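PDB 3GDE: DNA ligase from Archaeoglobus fulgidus, which probably seals nicks in double-stranded DNA during replication, recombination and repair, using ATP and passing through a covalent enzyme-AMP intermediate. Local coordinates for residues Phe12-Glu17 with Glu154-Thr159. Residues are numbered along the deposited sequence; the frame is centred on the assembly and turned at random.
Sequences FCERLE and EARYLT
An unusually short tyrosine-carboxylate hydrogen bond marks this contact: Tyr157 OH donates to Glu17 OE2 over just 2.5 Å. The carboxylate meets the phenol at its edge, close to the ring plane, while its own plane stands nearly upright to the ring, 82° apart. The ring itself is sandwiched. Cys13 CB sits over the centre of one face as a CH-pi contact, 3.8 Å from the Tyr157 ring centroid, with the sulfur above the same face but farther off. Arg156 CG, from the preceding residue, covers the opposite face. A chi1 of 175° sends the Arg156 chain out past the ring, and a bend at chi3 sets the final turn of the guanidinium; Glu17 OE2 reaches the edge of the guanidinium, near its plane, and forms a long salt bridge with Arg156 NH2 at 3.6 Å. Arg156 NH2 also makes a weak hydrogen bond to Tyr157 OH and lies 3.3 Å from Glu14 CG. Glu99 holds the other terminal nitrogen, NH1, by a salt bridge, and Arg160 adds a second positive partner to Glu17 OE2. A phenylalanine in place of Tyr157 would probably keep the ring against Cys13 but leave Glu17 without its hydroxyl donor, relying on the two arginines. Within the all-helical N-terminal region of the ligase, residues 12-16 and 154-159, on helices 6-16 and 152-162, cross at 77° with their axes 10.9 Å apart at closest approach; Leu168 from a loop packs against both Cys13 and Tyr157, and helix 94-108 lies against Ala155, Arg156 and Thr159.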
loop_
_atom_site.group_PDB
_atom_site.type_symbol
_atom_site.label_atom_id
_atom_site.label_comp_id
_atom_site.label_asym_id
_atom_site.label_seq_id
_atom_site.Cartn_x
_atom_site.Cartn_y
_atom_site.Cartn_z
ATOM N N PHE A 12 1.827 18.282 19.162
ATOM C CA PHE A 12 2.999 18.206 18.288
ATOM C C PHE A 12 2.598 18.188 16.805
ATOM O O PHE A 12 3.193 18.900 15.999
ATOM C CB PHE A 12 3.858 16.986 18.631
ATOM C CG PHE A 12 4.965 16.724 17.638
ATOM C CD1 PHE A 12 6.015 17.628 17.489
ATOM C CD2 PHE A 12 4.963 15.571 16.868
ATOM C CE1 PHE A 12 7.040 17.394 16.575
ATOM C CE2 PHE A 12 5.985 15.319 15.953
ATOM C CZ PHE A 12 7.024 16.236 15.802
ATOM N N CYS A 13 1.587 17.383 16.461
ATOM C CA CYS A 13 1.104 17.256 15.079
ATOM C C CYS A 13 0.477 18.544 14.566
ATOM O O CYS A 13 0.694 18.932 13.415
ATOM C CB CYS A 13 0.089 16.120 14.960
ATOM S SG CYS A 13 0.825 14.496 15.112
ATOM N N GLU A 14 -0.299 19.198 15.428
ATOM C CA GLU A 14 -0.941 20.454 15.088
ATOM C C GLU A 14 0.080 21.497 14.625
ATOM O O GLU A 14 -0.149 22.195 13.634
ATOM C CB GLU A 14 -1.739 20.973 16.267
ATOM C CG GLU A 14 -2.800 21.964 15.862
ATOM C CD GLU A 14 -2.539 23.354 16.382
ATOM O OE1 GLU A 14 -1.388 23.841 16.273
ATOM O OE2 GLU A 14 -3.501 23.958 16.917
ATOM N N ARG A 15 1.209 21.571 15.332
ATOM C CA ARG A 15 2.280 22.501 15.001
ATOM C C ARG A 15 2.955 22.181 13.657
ATOM O O ARG A 15 3.431 23.080 12.971
ATOM C CB ARG A 15 3.294 22.568 16.148
ATOM C CG ARG A 15 2.958 23.628 17.194
ATOM C CD ARG A 15 3.550 23.329 18.583
ATOM N NE ARG A 15 2.518 22.836 19.497
ATOM C CZ ARG A 15 1.771 23.613 20.287
ATOM N NH1 ARG A 15 1.949 24.932 20.303
ATOM N NH2 ARG A 15 0.840 23.067 21.067
ATOM N N LEU A 16 2.964 20.908 13.274
ATOM C CA LEU A 16 3.541 20.473 11.997
ATOM C C LEU A 16 2.710 20.889 10.790
ATOM O O LEU A 16 3.235 20.975 9.680
ATOM C CB LEU A 16 3.712 18.954 11.967
ATOM C CG LEU A 16 4.718 18.256 12.873
ATOM C CD1 LEU A 16 4.673 16.771 12.582
ATOM C CD2 LEU A 16 6.133 18.814 12.714
ATOM N N GLU A 17 1.414 21.115 11.004
ATOM C CA GLU A 17 0.500 21.510 9.931
ATOM C C GLU A 17 0.894 22.830 9.267
ATOM O O GLU A 17 0.690 23.017 8.073
ATOM C CB GLU A 17 -0.939 21.615 10.450
ATOM C CG GLU A 17 -1.492 20.319 10.979
ATOM C CD GLU A 17 -2.970 20.138 10.712
ATOM O OE1 GLU A 17 -3.576 20.993 10.023
ATOM O OE2 GLU A 17 -3.520 19.114 11.187
ATOM N N GLU A 154 -7.050 15.966 20.563
ATOM C CA GLU A 154 -6.930 14.507 20.519
ATOM C C GLU A 154 -7.981 13.907 19.597
ATOM O O GLU A 154 -7.688 12.994 18.835
ATOM C CB GLU A 154 -7.069 13.885 21.911
ATOM C CG GLU A 154 -5.796 13.859 22.703
ATOM C CD GLU A 154 -5.995 13.420 24.160
ATOM O OE1 GLU A 154 -7.122 13.528 24.686
ATOM O OE2 GLU A 154 -5.013 12.971 24.787
ATOM N N ALA A 155 -9.207 14.419 19.689
ATOM C CA ALA A 155 -10.317 13.903 18.900
ATOM C C ALA A 155 -10.066 14.117 17.408
ATOM O O ALA A 155 -10.441 13.293 16.571
ATOM C CB ALA A 155 -11.631 14.555 19.333
ATOM N N ARG A 156 -9.426 15.233 17.090
ATOM C CA ARG A 156 -9.021 15.552 15.727
ATOM C C ARG A 156 -8.096 14.505 15.118
ATOM O O ARG A 156 -8.410 13.956 14.067
ATOM C CB ARG A 156 -8.361 16.920 15.708
ATOM C CG ARG A 156 -7.783 17.349 14.377
ATOM C CD ARG A 156 -7.826 18.846 14.350
ATOM N NE ARG A 156 -6.580 19.426 13.908
ATOM C CZ ARG A 156 -6.243 20.689 14.119
ATOM N NH1 ARG A 156 -7.061 21.501 14.766
ATOM N NH2 ARG A 156 -5.079 21.139 13.680
ATOM N N TYR A 157 -6.965 14.226 15.775
ATOM C CA TYR A 157 -5.984 13.259 15.246
ATOM C C TYR A 157 -6.347 11.793 15.460
ATOM O O TYR A 157 -5.864 10.938 14.745
ATOM C CB TYR A 157 -4.564 13.586 15.709
ATOM C CG TYR A 157 -4.114 14.906 15.140
ATOM C CD1 TYR A 157 -3.796 15.025 13.788
ATOM C CD2 TYR A 157 -4.056 16.055 15.940
ATOM C CE1 TYR A 157 -3.414 16.239 13.248
ATOM C CE2 TYR A 157 -3.680 17.279 15.410
ATOM C CZ TYR A 157 -3.358 17.361 14.063
ATOM O OH TYR A 157 -2.983 18.561 13.513
ATOM N N LEU A 158 -7.200 11.504 16.436
ATOM C CA LEU A 158 -7.759 10.158 16.582
ATOM C C LEU A 158 -8.598 9.838 15.356
ATOM O O LEU A 158 -8.514 8.744 14.787
ATOM C CB LEU A 158 -8.640 10.065 17.836
ATOM C CG LEU A 158 -8.257 9.197 19.046
ATOM C CD1 LEU A 158 -6.833 8.667 19.019
ATOM C CD2 LEU A 158 -8.551 9.908 20.383
ATOM N N THR A 159 -9.406 10.810 14.961
ATOM C CA THR A 159 -10.300 10.678 13.824
ATOM C C THR A 159 -9.486 10.549 12.534
ATOM O O THR A 159 -9.737 9.652 11.726
ATOM C CB THR A 159 -11.268 11.889 13.765
ATOM O OG1 THR A 159 -12.057 11.921 14.966
ATOM C CG2 THR A 159 -12.197 11.823 12.545
#